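Local atomic coordinates of R.Pab1 family restriction endonuclease (Campylobacter coli, PDB entry 7CFA), a protein that acts as a restriction DNA glycosylase, probably excising a base from its recognition sequence in DNA instead of hydrolysing the phosphodiester backbone directly. Residues G64-I67 / D73-L76; Q85-N90 / E234-S239; L201-S204 / I210-E213; E213-F218 / Y227-I232. The protein carries 2 engineered substitutions. One frame throughout, in Å; residues are numbered along the deposited sequence.

Interaction 1: G64-I67 / D73-L76; sequences GNFI and DKKL
A beta hairpin with a classic beta bulge pairs F66 and I67 with D73 and K74, and N65 and F66 together face the single residue K74. The bulge is built on one acceptor: K74 O takes the backbone N of N65 at 2.8 Å, in the carbonyl plane, and the backbone N of F66 at 3.0 Å, with that donor tilted 30° from the plane. The return bond, K74 N to F66 O at 2.9 Å, makes F66 and K74 the hydrogen-bonded antiparallel pair; I67 and D73 follow as the non-hydrogen-bonded pair. From within the bulge, the N65 side chain extends the ladder to L76.

F66 and K74 share one face of the sheet. The F66 CG sits between its backbone N and carbonyl carbon (chi1 68°), which swings the ring back across the neighbouring strand. There K74 CB lies over one ring face, off-centre toward the rim, in a CH-pi contact 3.7 Å from the ring centroid. Beyond CB the K74 chain bends and leads away. The far end of K75 also leaves the contact, to a salt bridge with D63. Residues Q231 and I232 of helix 223-237 touch F66, so the hairpin is laid against that helix, while strand 56-58 flanks 73-76.

N65 OD1 accepts the backbone N of L76 at 3.0 Å on a lone pair in the carbonyl plane, with a nearly straight N-H...O angle of 167°; the same oxygen packs 3.3 Å from K75 CB.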
loop_
_atom_site.group_PDB
_atom_site.type_symbol
_atom_site.label_atom_id
_atom_site.label_comp_id
_atom_site.label_asym_id
_atom_site.label_seq_id
_atom_site.Cartn_x
_atom_site.Cartn_y
_atom_site.Cartn_z
ATOM N N GLY A 64 11.625 -9.867 -28.850
ATOM C CA GLY A 64 10.362 -10.395 -28.357
ATOM C C GLY A 64 10.291 -11.909 -28.467
ATOM O O GLY A 64 10.813 -12.510 -29.402
ATOM N N ASN A 65 9.638 -12.526 -27.486
ATOM C CA ASN A 65 9.428 -13.968 -27.475
ATOM C C ASN A 65 7.978 -14.371 -27.695
ATOM O O ASN A 65 7.730 -15.430 -28.273
ATOM C CB ASN A 65 9.915 -14.568 -26.149
ATOM C CG ASN A 65 11.416 -14.459 -25.976
ATOM O OD1 ASN A 65 11.900 -14.030 -24.932
ATOM N ND2 ASN A 65 12.163 -14.854 -27.003
ATOM N N PHE A 66 7.023 -13.560 -27.248
ATOM C CA PHE A 66 5.606 -13.851 -27.426
ATOM C C PHE A 66 4.829 -12.546 -27.314
ATOM O O PHE A 66 5.386 -11.493 -26.995
ATOM C CB PHE A 66 5.111 -14.877 -26.401
ATOM C CG PHE A 66 5.082 -14.364 -24.985
ATOM C CD1 PHE A 66 3.913 -13.853 -24.440
ATOM C CD2 PHE A 66 6.222 -14.402 -24.196
ATOM C CE1 PHE A 66 3.884 -13.383 -23.139
ATOM C CE2 PHE A 66 6.199 -13.933 -22.895
ATOM C CZ PHE A 66 5.028 -13.426 -22.364
ATOM N N ILE A 67 3.528 -12.631 -27.577
ATOM C CA ILE A 67 2.619 -11.495 -27.473
ATOM C C ILE A 67 1.661 -11.765 -26.322
ATOM O O ILE A 67 0.926 -12.760 -26.337
ATOM C CB ILE A 67 1.856 -11.250 -28.782
ATOM C CG1 ILE A 67 2.833 -10.977 -29.928
ATOM C CG2 ILE A 67 0.879 -10.094 -28.618
ATOM C CD1 ILE A 67 2.156 -10.701 -31.253
ATOM N N ASP A 73 4.327 -6.658 -27.011
ATOM C CA ASP A 73 5.501 -7.500 -27.193
ATOM C C ASP A 73 6.120 -7.824 -25.839
ATOM O O ASP A 73 6.413 -6.923 -25.047
ATOM C CB ASP A 73 6.526 -6.807 -28.090
ATOM C CG ASP A 73 6.019 -6.599 -29.504
ATOM O OD1 ASP A 73 5.222 -7.435 -29.979
ATOM O OD2 ASP A 73 6.422 -5.601 -30.140
ATOM N N LYS A 74 6.318 -9.113 -25.577
ATOM C CA LYS A 74 6.845 -9.587 -24.307
ATOM C C LYS A 74 7.992 -10.554 -24.555
ATOM O O LYS A 74 8.053 -11.220 -25.592
ATOM C CB LYS A 74 5.762 -10.283 -23.476
ATOM C CG LYS A 74 4.652 -9.375 -22.975
ATOM C CD LYS A 74 5.039 -8.703 -21.667
ATOM C CE LYS A 74 3.836 -8.044 -21.011
ATOM N NZ LYS A 74 4.147 -7.580 -19.632
ATOM N N LYS A 75 8.901 -10.630 -23.585
ATOM C CA LYS A 75 9.994 -11.588 -23.624
ATOM C C LYS A 75 10.160 -12.210 -22.246
ATOM O O LYS A 75 9.644 -11.703 -21.247
ATOM C CB LYS A 75 11.307 -10.939 -24.080
ATOM C CG LYS A 75 11.829 -9.854 -23.154
ATOM C CD LYS A 75 13.137 -9.287 -23.678
ATOM C CE LYS A 75 13.675 -8.202 -22.765
ATOM N NZ LYS A 75 14.987 -7.687 -23.238
ATOM N N LEU A 76 10.890 -13.322 -22.205
ATOM C CA LEU A 76 11.094 -14.034 -20.953
ATOM C C LEU A 76 11.902 -13.184 -19.980
ATOM O O LEU A 76 12.734 -12.363 -20.375
ATOM C CB LEU A 76 11.800 -15.366 -21.200
ATOM C CG LEU A 76 11.088 -16.347 -22.134
ATOM C CD1 LEU A 76 11.829 -17.672 -22.180
ATOM C CD2 LEU A 76 9.641 -16.550 -21.713
#

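Interaction 2: Q85-N90 / E234-S239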
loop_
_atom_site.group_PDB
_atom_site.type_symbol
_atom_site.label_atom_id
_atom_site.label_comp_id
_atom_site.label_asym_id
_atom_site.label_seq_id
_atom_site.Cartn_x
_atom_site.Cartn_y
_atom_site.Cartn_z
ATOM N N GLN A 85 15.913 -21.857 -19.127
ATOM C CA GLN A 85 17.284 -22.359 -19.109
ATOM C C GLN A 85 17.349 -23.790 -18.588
ATOM O O GLN A 85 18.125 -24.606 -19.097
ATOM C CB GLN A 85 18.174 -21.441 -18.271
ATOM C CG GLN A 85 18.347 -20.043 -18.847
ATOM C CD GLN A 85 19.355 -19.213 -18.074
ATOM O OE1 GLN A 85 20.442 -19.687 -17.738
ATOM N NE2 GLN A 85 18.999 -17.967 -17.785
ATOM N N PHE A 86 16.544 -24.115 -17.574
ATOM C CA PHE A 86 16.549 -25.478 -17.053
ATOM C C PHE A 86 15.861 -26.447 -18.005
ATOM O O PHE A 86 16.184 -27.640 -18.010
ATOM C CB PHE A 86 15.902 -25.519 -15.672
ATOM C CG PHE A 86 16.842 -25.154 -14.565
ATOM C CD1 PHE A 86 17.535 -26.138 -13.878
ATOM C CD2 PHE A 86 17.053 -23.827 -14.228
ATOM C CE1 PHE A 86 18.411 -25.807 -12.863
ATOM C CE2 PHE A 86 17.928 -23.488 -13.214
ATOM C CZ PHE A 86 18.608 -24.482 -12.530
ATOM N N PHE A 87 14.917 -25.961 -18.812
ATOM C CA PHE A 87 14.390 -26.783 -19.892
ATOM C C PHE A 87 15.385 -26.897 -21.038
ATOM O O PHE A 87 15.449 -27.940 -21.697
ATOM C CB PHE A 87 13.066 -26.212 -20.401
ATOM C CG PHE A 87 12.414 -27.057 -21.457
ATOM C CD1 PHE A 87 11.652 -28.158 -21.105
ATOM C CD2 PHE A 87 12.569 -26.757 -22.801
ATOM C CE1 PHE A 87 11.053 -28.942 -22.071
ATOM C CE2 PHE A 87 11.974 -27.536 -23.774
ATOM C CZ PHE A 87 11.214 -28.630 -23.409
ATOM N N LYS A 88 16.165 -25.840 -21.280
ATOM C CA LYS A 88 17.179 -25.880 -22.328
ATOM C C LYS A 88 18.270 -26.889 -22.001
ATOM O O LYS A 88 18.784 -27.570 -22.897
ATOM C CB LYS A 88 17.775 -24.485 -22.524
ATOM C CG LYS A 88 18.961 -24.433 -23.473
ATOM C CD LYS A 88 19.559 -23.036 -23.535
ATOM C CE LYS A 88 20.783 -23.002 -24.437
ATOM N NZ LYS A 88 21.408 -21.653 -24.477
ATOM N N HIS A 89 18.631 -27.002 -20.724
ATOM C CA HIS A 89 19.659 -27.928 -20.272
ATOM C C HIS A 89 19.089 -29.282 -19.856
ATOM O O HIS A 89 19.757 -30.029 -19.133
ATOM C CB HIS A 89 20.456 -27.303 -19.126
ATOM C CG HIS A 89 21.323 -26.159 -19.554
ATOM N ND1 HIS A 89 20.833 -24.888 -19.761
ATOM C CD2 HIS A 89 22.648 -26.100 -19.829
ATOM C CE1 HIS A 89 21.819 -24.093 -20.137
ATOM N NE2 HIS A 89 22.930 -24.804 -20.186
ATOM N N ASN A 90 17.866 -29.601 -20.287
ATOM C CA ASN A 90 17.282 -30.939 -20.157
ATOM C C ASN A 90 17.111 -31.376 -18.706
ATOM O O ASN A 90 17.222 -32.560 -18.389
ATOM C CB ASN A 90 18.109 -31.982 -20.914
ATOM C CG ASN A 90 17.878 -31.942 -22.409
ATOM O OD1 ASN A 90 16.740 -31.876 -22.875
ATOM N ND2 ASN A 90 18.963 -31.986 -23.172
ATOM N N GLU A 234 4.162 -22.617 -24.223
ATOM C CA GLU A 234 4.206 -23.012 -25.627
ATOM C C GLU A 234 5.519 -22.597 -26.277
ATOM O O GLU A 234 6.076 -23.340 -27.095
ATOM C CB GLU A 234 3.019 -22.406 -26.376
ATOM C CG GLU A 234 2.815 -22.954 -27.781
ATOM C CD GLU A 234 2.299 -24.382 -27.785
ATOM O OE1 GLU A 234 1.776 -24.833 -26.743
ATOM O OE2 GLU A 234 2.418 -25.054 -28.831
ATOM N N PHE A 235 6.033 -21.417 -25.921
ATOM C CA PHE A 235 7.300 -20.960 -26.482
ATOM C C PHE A 235 8.461 -21.815 -25.993
ATOM O O PHE A 235 9.374 -22.130 -26.764
ATOM C CB PHE A 235 7.528 -19.490 -26.130
ATOM C CG PHE A 235 8.913 -18.994 -26.445
ATOM C CD1 PHE A 235 9.248 -18.605 -27.732
ATOM C CD2 PHE A 235 9.877 -18.908 -25.452
ATOM C CE1 PHE A 235 10.519 -18.146 -28.025
ATOM C CE2 PHE A 235 11.150 -18.451 -25.740
ATOM C CZ PHE A 235 11.472 -18.069 -27.027
ATOM N N ILE A 236 8.445 -22.197 -24.715
ATOM C CA ILE A 236 9.527 -23.013 -24.173
ATOM C C ILE A 236 9.473 -24.424 -24.746
ATOM O O ILE A 236 10.504 -24.993 -25.125
ATOM C CB ILE A 236 9.467 -23.016 -22.635
ATOM C CG1 ILE A 236 9.721 -21.606 -22.093
ATOM C CG2 ILE A 236 10.476 -23.998 -22.058
ATOM C CD1 ILE A 236 9.616 -21.494 -20.585
ATOM N N LEU A 237 8.273 -25.004 -24.834
ATOM C CA LEU A 237 8.141 -26.358 -25.366
ATOM C C LEU A 237 8.625 -26.441 -26.810
ATOM O O LEU A 237 9.211 -27.450 -27.219
ATOM C CB LEU A 237 6.687 -26.824 -25.261
ATOM C CG LEU A 237 6.204 -27.243 -23.871
ATOM C CD1 LEU A 237 4.714 -27.548 -23.884
ATOM C CD2 LEU A 237 6.993 -28.446 -23.378
ATOM N N ASN A 238 8.396 -25.386 -27.595
ATOM C CA ASN A 238 8.798 -25.353 -28.997
ATOM C C ASN A 238 10.208 -24.807 -29.195
ATOM O O ASN A 238 10.509 -24.250 -30.259
ATOM C CB ASN A 238 7.791 -24.541 -29.812
ATOM C CG ASN A 238 6.408 -25.159 -29.807
ATOM O OD1 ASN A 238 6.262 -26.381 -29.759
ATOM N ND2 ASN A 238 5.382 -24.317 -29.853
ATOM N N SER A 239 11.079 -24.955 -28.202
ATOM C CA SER A 239 12.449 -24.466 -28.307
ATOM C C SER A 239 13.435 -25.624 -28.394
ATOM O O SER A 239 13.038 -26.787 -28.454
ATOM C CB SER A 239 12.789 -23.570 -27.116
ATOM O OG SER A 239 11.936 -22.439 -27.070
#
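F87 and I236 make most of this contact, the F87 ring crossing the I236 side chain at a slant. I236 CG2 lies against the start of the ring, 3.5 Å from F87 CD2, and farther out F87 CE2 comes to 3.2 Å from I236 O, the carbonyl belonging to the last turn of its helix. At the ring's outer end F87 CZ touches L237 CD2 at 4.2 Å. No hydrogen bond spans the two segments. F87 CB already points across, and with CG opposite the backbone N (chi1 -176°) the ring continues that way, toward 234-239.

Both helices end here. Helix 79-88 closes in a Schellman motif whose C-prime residue is N90, with positive phi: I91 N bonds F86 O, and the N90 N to F87 O bond is weak. H89 turns its ring back on the last turn. Its ND1 donates to Q85 O at 2.8 Å, nearly in the ring plane, and H89 N reaches the same oxygen from the opposite face of the carbonyl plane. On helix 223-237, S239 OG bonds F235 O at 2.6 Å and hangs over the centre of one face of the F235 ring. N238 ND2 reaches E234 OE2 from above the carboxylate plane, at 3.2 Å. Farther out, L97 of helix 94-106 touches F87, I236 and L237, and E234 makes a salt bridge to K101.

Interaction 3: L201-S204 / I210-E213; sequences LEIS and IFLE
Apolar contact alone joins the two segments: F211 reaches from helix 208-219 to L201 and I203 on strand 198-203, and all three are buried. The outer end of the F211 ring does the touching. I203 meets it with both branches. Its CD1 methyl comes to 3.5 Å from F211 CZ, its CG1 lies 3.7 Å from the same atom, and its CG2 methyl sits 3.6 Å from F211 CE1, so both branches of I203 lie obliquely along the CE1-CZ side of the ring, all on one side of its plane. L201 approaches otherwise: its CD2 stands at the ring edge, near the ring plane, 4.1 Å from F211 CZ. With CG placed opposite the carbonyl carbon (chi1 -60°), F211 leaves the helix pointing at the strand. Around this core the apolar layer continues: F172 of strand 166-175 meets the F211 ring with the planes at about 65° and also touches L201, while helix 79-88 adds I82 and F86 against I203, and L79 against F211.

Polar bonds lie along the strand and at its exit, apart from the ring contact. E202 OE1 makes salt bridges with R186 and K180, and N207 holds the turn between the segments, its ND2 bonding E202 O and its OD1 taking S204 N.

The arrangement is a beta-alpha unit: strand 198-203, paired antiparallel with strand 8-13, passes through a short turn into a helix that folds back to pack on it.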
loop_
_atom_site.group_PDB
_atom_site.type_symbol
_atom_site.label_atom_id
_atom_site.label_comp_id
_atom_site.label_asym_id
_atom_site.label_seq_id
_atom_site.Cartn_x
_atom_site.Cartn_y
_atom_site.Cartn_z
ATOM N N LEU A 201 21.082 -16.849 -4.881
ATOM C CA LEU A 201 20.186 -17.979 -4.676
ATOM C C LEU A 201 20.564 -19.085 -5.651
ATOM O O LEU A 201 20.470 -18.905 -6.871
ATOM C CB LEU A 201 18.730 -17.562 -4.870
ATOM C CG LEU A 201 17.677 -18.671 -4.777
ATOM C CD1 LEU A 201 17.619 -19.251 -3.372
ATOM C CD2 LEU A 201 16.311 -18.156 -5.208
ATOM N N GLU A 202 20.995 -20.222 -5.115
ATOM C CA GLU A 202 21.401 -21.355 -5.939
ATOM C C GLU A 202 20.155 -22.087 -6.423
ATOM O O GLU A 202 19.381 -22.615 -5.618
ATOM C CB GLU A 202 22.317 -22.286 -5.152
ATOM C CG GLU A 202 22.741 -23.522 -5.923
ATOM C CD GLU A 202 23.731 -24.371 -5.155
ATOM O OE1 GLU A 202 24.510 -23.806 -4.357
ATOM O OE2 GLU A 202 23.726 -25.605 -5.346
ATOM N N ILE A 203 19.961 -22.116 -7.738
ATOM C CA ILE A 203 18.861 -22.832 -8.371
ATOM C C ILE A 203 19.449 -24.013 -9.126
ATOM O O ILE A 203 20.349 -23.838 -9.954
ATOM C CB ILE A 203 18.064 -21.918 -9.317
ATOM C CG1 ILE A 203 17.646 -20.637 -8.593
ATOM C CG2 ILE A 203 16.850 -22.653 -9.867
ATOM C CD1 ILE A 203 17.015 -19.605 -9.503
ATOM N N SER A 204 18.948 -25.211 -8.841
ATOM C CA SER A 204 19.471 -26.417 -9.470
ATOM C C SER A 204 18.346 -27.439 -9.574
ATOM O O SER A 204 17.182 -27.141 -9.291
ATOM C CB SER A 204 20.665 -26.969 -8.682
ATOM O OG SER A 204 20.247 -27.508 -7.441
ATOM N N ILE A 210 10.205 -25.857 -7.474
ATOM C CA ILE A 210 9.628 -24.701 -6.796
ATOM C C ILE A 210 9.240 -23.634 -7.810
ATOM O O ILE A 210 8.157 -23.042 -7.735
ATOM C CB ILE A 210 10.615 -24.152 -5.751
ATOM C CG1 ILE A 210 10.825 -25.179 -4.639
ATOM C CG2 ILE A 210 10.122 -22.823 -5.193
ATOM C CD1 ILE A 210 11.906 -24.800 -3.668
ATOM N N PHE A 211 10.112 -23.381 -8.784
ATOM C CA PHE A 211 9.813 -22.372 -9.793
ATOM C C PHE A 211 8.748 -22.856 -10.768
ATOM O O PHE A 211 7.984 -22.041 -11.298
ATOM C CB PHE A 211 11.105 -21.967 -10.511
ATOM C CG PHE A 211 12.135 -21.379 -9.584
ATOM C CD1 PHE A 211 13.015 -22.203 -8.896
ATOM C CD2 PHE A 211 12.203 -20.011 -9.377
ATOM C CE1 PHE A 211 13.950 -21.671 -8.029
ATOM C CE2 PHE A 211 13.140 -19.474 -8.511
ATOM C CZ PHE A 211 14.011 -20.305 -7.837
ATOM N N LEU A 212 8.664 -24.169 -11.001
ATOM C CA LEU A 212 7.584 -24.703 -11.828
ATOM C C LEU A 212 6.233 -24.552 -11.140
ATOM O O LEU A 212 5.241 -24.184 -11.782
ATOM C CB LEU A 212 7.846 -26.169 -12.165
ATOM C CG LEU A 212 8.906 -26.448 -13.233
ATOM C CD1 LEU A 212 9.163 -27.940 -13.348
ATOM C CD2 LEU A 212 8.471 -25.874 -14.572
ATOM N N GLU A 213 6.169 -24.838 -9.836
ATOM C CA GLU A 213 4.926 -24.629 -9.100
ATOM C C GLU A 213 4.559 -23.152 -9.031
ATOM O O GLU A 213 3.373 -22.811 -8.981
ATOM C CB GLU A 213 5.039 -25.215 -7.692
ATOM C CG GLU A 213 5.129 -26.733 -7.665
ATOM C CD GLU A 213 5.090 -27.302 -6.260
ATOM O OE1 GLU A 213 4.948 -26.520 -5.295
ATOM O OE2 GLU A 213 5.201 -28.537 -6.119
#

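Interaction 4: E213-F218 / Y227-I232; sequences EMLKIF and YNVLQI. Engineered in segment 227-232: N228 (natural residue Asp).
V229 points toward 213-218 and both of its methyls are used. CG1 packs 3.7 Å from L215 CG, and its next neighbours are L215 CD1 and the backbone L215 O, the oxygen at 3.9 Å. CG2 sits 4.0 Å from F218 CB and equally far from L215 O, so the two methyls of V229 bear on that carbonyl oxygen together. L215 is brought in by its torsions: with CG across from the backbone N (chi1 -170°), its end comes nearer the partner than its first bond suggests, and the two side chains slide past one another in opposite directions. F218 offers only CB here, since its ring leads away to meet Y55 edge-to-face.

These are successive helices, 208-219 and 223-237, folded as a helical hairpin.

Away from this tight spot the fit is looser. I232, one turn on from V229, points at the other helix, but its nearest approach is CG2, 5.0 Å from L215 CD1. K216 turns off entirely: it makes a cation-pi interaction with F103 and packs on I130 of the second subunit, while L104 adds to the cover over V229. On the outer side of helix 223-237, Y227 is solvent-exposed. N228, an engineered residue (Asp in the natural protein), is buried but takes no part in the contact with 213-218, bonding A69 N and Y55 OH instead.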
loop_
_atom_site.group_PDB
_atom_site.type_symbol
_atom_site.label_atom_id
_atom_site.label_comp_id
_atom_site.label_asym_id
_atom_site.label_seq_id
_atom_site.Cartn_x
_atom_site.Cartn_y
_atom_site.Cartn_z
ATOM N N GLU A 213 6.169 -24.838 -9.836
ATOM C CA GLU A 213 4.926 -24.629 -9.100
ATOM C C GLU A 213 4.559 -23.152 -9.031
ATOM O O GLU A 213 3.373 -22.811 -8.981
ATOM C CB GLU A 213 5.039 -25.215 -7.692
ATOM C CG GLU A 213 5.129 -26.733 -7.665
ATOM C CD GLU A 213 5.090 -27.302 -6.260
ATOM O OE1 GLU A 213 4.948 -26.520 -5.295
ATOM O OE2 GLU A 213 5.201 -28.537 -6.119
ATOM N N MET A 214 5.557 -22.268 -9.030
ATOM C CA MET A 214 5.272 -20.838 -9.005
ATOM C C MET A 214 4.705 -20.372 -10.338
ATOM O O MET A 214 3.831 -19.497 -10.377
ATOM C CB MET A 214 6.538 -20.058 -8.659
ATOM C CG MET A 214 6.285 -18.649 -8.164
ATOM S SD MET A 214 7.827 -17.754 -7.925
ATOM C CE MET A 214 8.831 -19.037 -7.186
ATOM N N LEU A 215 5.195 -20.938 -11.443
ATOM C CA LEU A 215 4.611 -20.641 -12.745
ATOM C C LEU A 215 3.147 -21.060 -12.789
ATOM O O LEU A 215 2.298 -20.331 -13.315
ATOM C CB LEU A 215 5.401 -21.341 -13.850
ATOM C CG LEU A 215 5.036 -20.935 -15.278
ATOM C CD1 LEU A 215 5.456 -19.496 -15.540
ATOM C CD2 LEU A 215 5.659 -21.880 -16.295
ATOM N N LYS A 216 2.835 -22.233 -12.232
ATOM C CA LYS A 216 1.451 -22.693 -12.198
ATOM C C LYS A 216 0.571 -21.764 -11.372
ATOM O O LYS A 216 -0.593 -21.542 -11.723
ATOM C CB LYS A 216 1.387 -24.120 -11.649
ATOM C CG LYS A 216 0.006 -24.749 -11.722
ATOM C CD LYS A 216 0.024 -26.211 -11.298
ATOM C CE LYS A 216 0.384 -26.364 -9.830
ATOM N NZ LYS A 216 0.275 -27.782 -9.382
ATOM N N ILE A 217 1.109 -21.208 -10.284
ATOM C CA ILE A 217 0.324 -20.310 -9.443
ATOM C C ILE A 217 0.040 -19.001 -10.172
ATOM O O ILE A 217 -1.068 -18.459 -10.087
ATOM C CB ILE A 217 1.037 -20.077 -8.099
ATOM C CG1 ILE A 217 1.063 -21.375 -7.290
ATOM C CG2 ILE A 217 0.354 -18.969 -7.308
ATOM C CD1 ILE A 217 1.846 -21.275 -6.003
ATOM N N PHE A 218 1.032 -18.469 -10.894
ATOM C CA PHE A 218 0.773 -17.309 -11.741
ATOM C C PHE A 218 -0.353 -17.593 -12.726
ATOM O O PHE A 218 -1.198 -16.729 -12.983
ATOM C CB PHE A 218 2.040 -16.899 -12.497
ATOM C CG PHE A 218 2.916 -15.931 -11.749
ATOM C CD1 PHE A 218 2.538 -14.606 -11.598
ATOM C CD2 PHE A 218 4.130 -16.340 -11.222
ATOM C CE1 PHE A 218 3.346 -13.711 -10.921
ATOM C CE2 PHE A 218 4.944 -15.451 -10.543
ATOM C CZ PHE A 218 4.553 -14.136 -10.391
ATOM N N TYR A 227 -3.310 -16.541 -19.807
ATOM C CA TYR A 227 -2.928 -16.459 -21.214
ATOM C C TYR A 227 -1.423 -16.292 -21.372
ATOM O O TYR A 227 -0.808 -16.942 -22.224
ATOM C CB TYR A 227 -3.674 -15.303 -21.886
ATOM C CG TYR A 227 -3.378 -15.130 -23.361
ATOM C CD1 TYR A 227 -4.166 -15.744 -24.324
ATOM C CD2 TYR A 227 -2.316 -14.342 -23.790
ATOM C CE1 TYR A 227 -3.901 -15.586 -25.673
ATOM C CE2 TYR A 227 -2.043 -14.178 -25.133
ATOM C CZ TYR A 227 -2.839 -14.802 -26.071
ATOM O OH TYR A 227 -2.569 -14.640 -27.409
ATOM N N ASN A 228 -0.810 -15.428 -20.558
ATOM C CA ASN A 228 0.621 -15.176 -20.691
ATOM C C ASN A 228 1.438 -16.415 -20.348
ATOM O O ASN A 228 2.382 -16.760 -21.069
ATOM C CB ASN A 228 1.030 -13.998 -19.808
ATOM C CG ASN A 228 0.443 -12.684 -20.283
ATOM O OD1 ASN A 228 0.007 -12.566 -21.427
ATOM N ND2 ASN A 228 0.433 -11.687 -19.407
ATOM N N VAL A 229 1.091 -17.097 -19.253
ATOM C CA VAL A 229 1.813 -18.310 -18.875
ATOM C C VAL A 229 1.673 -19.373 -19.958
ATOM O O VAL A 229 2.640 -20.067 -20.297
ATOM C CB VAL A 229 1.326 -18.823 -17.507
ATOM C CG1 VAL A 229 1.952 -20.172 -17.199
ATOM C CG2 VAL A 229 1.667 -17.818 -16.416
ATOM N N LEU A 230 0.473 -19.512 -20.527
ATOM C CA LEU A 230 0.281 -20.480 -21.602
ATOM C C LEU A 230 1.113 -20.129 -22.831
ATOM O O LEU A 230 1.630 -21.028 -23.505
ATOM C CB LEU A 230 -1.204 -20.582 -21.965
ATOM C CG LEU A 230 -2.069 -21.347 -20.960
ATOM C CD1 LEU A 230 -3.541 -21.277 -21.335
ATOM C CD2 LEU A 230 -1.612 -22.798 -20.852
ATOM N N GLN A 231 1.266 -18.837 -23.131
ATOM C CA GLN A 231 2.144 -18.436 -24.228
ATOM C C GLN A 231 3.600 -18.756 -23.910
ATOM O O GLN A 231 4.370 -19.132 -24.803
ATOM C CB GLN A 231 1.975 -16.945 -24.521
ATOM C CG GLN A 231 0.606 -16.562 -25.064
ATOM C CD GLN A 231 0.379 -17.052 -26.480
ATOM O OE1 GLN A 231 1.309 -17.121 -27.282
ATOM N NE2 GLN A 231 -0.865 -17.399 -26.792
ATOM N N ILE A 232 3.992 -18.616 -22.641
ATOM C CA ILE A 232 5.365 -18.900 -22.242
ATOM C C ILE A 232 5.649 -20.395 -22.314
ATOM O O ILE A 232 6.714 -20.815 -22.784
ATOM C CB ILE A 232 5.631 -18.333 -20.836
ATOM C CG1 ILE A 232 5.612 -16.803 -20.874
ATOM C CG2 ILE A 232 6.949 -18.853 -20.278
ATOM C CD1 ILE A 232 5.863 -16.150 -19.535
#

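How the interactions relate
Interactions 3 and 4 are buried and wholly apolar, and both use helix 208-219, sharing E213. Interaction 2 is partly buried, still without hydrogen bonds across it, but polar side chains fix the helix ends around it. Interaction 1 is the surface member: there backbone and asparagine bonds hold the strands. Helix 223-237 ties three of them together, serving interactions 2 and 4 while its F235, Q231 and I232 lie against the hairpin of interaction 1. Helix 79-88 supplies interaction 2 and sends F86 onto the I203-S204 part of interaction 3. The centres of interactions 1 and 3 are farthest apart, about 22 Å, with no touch between them.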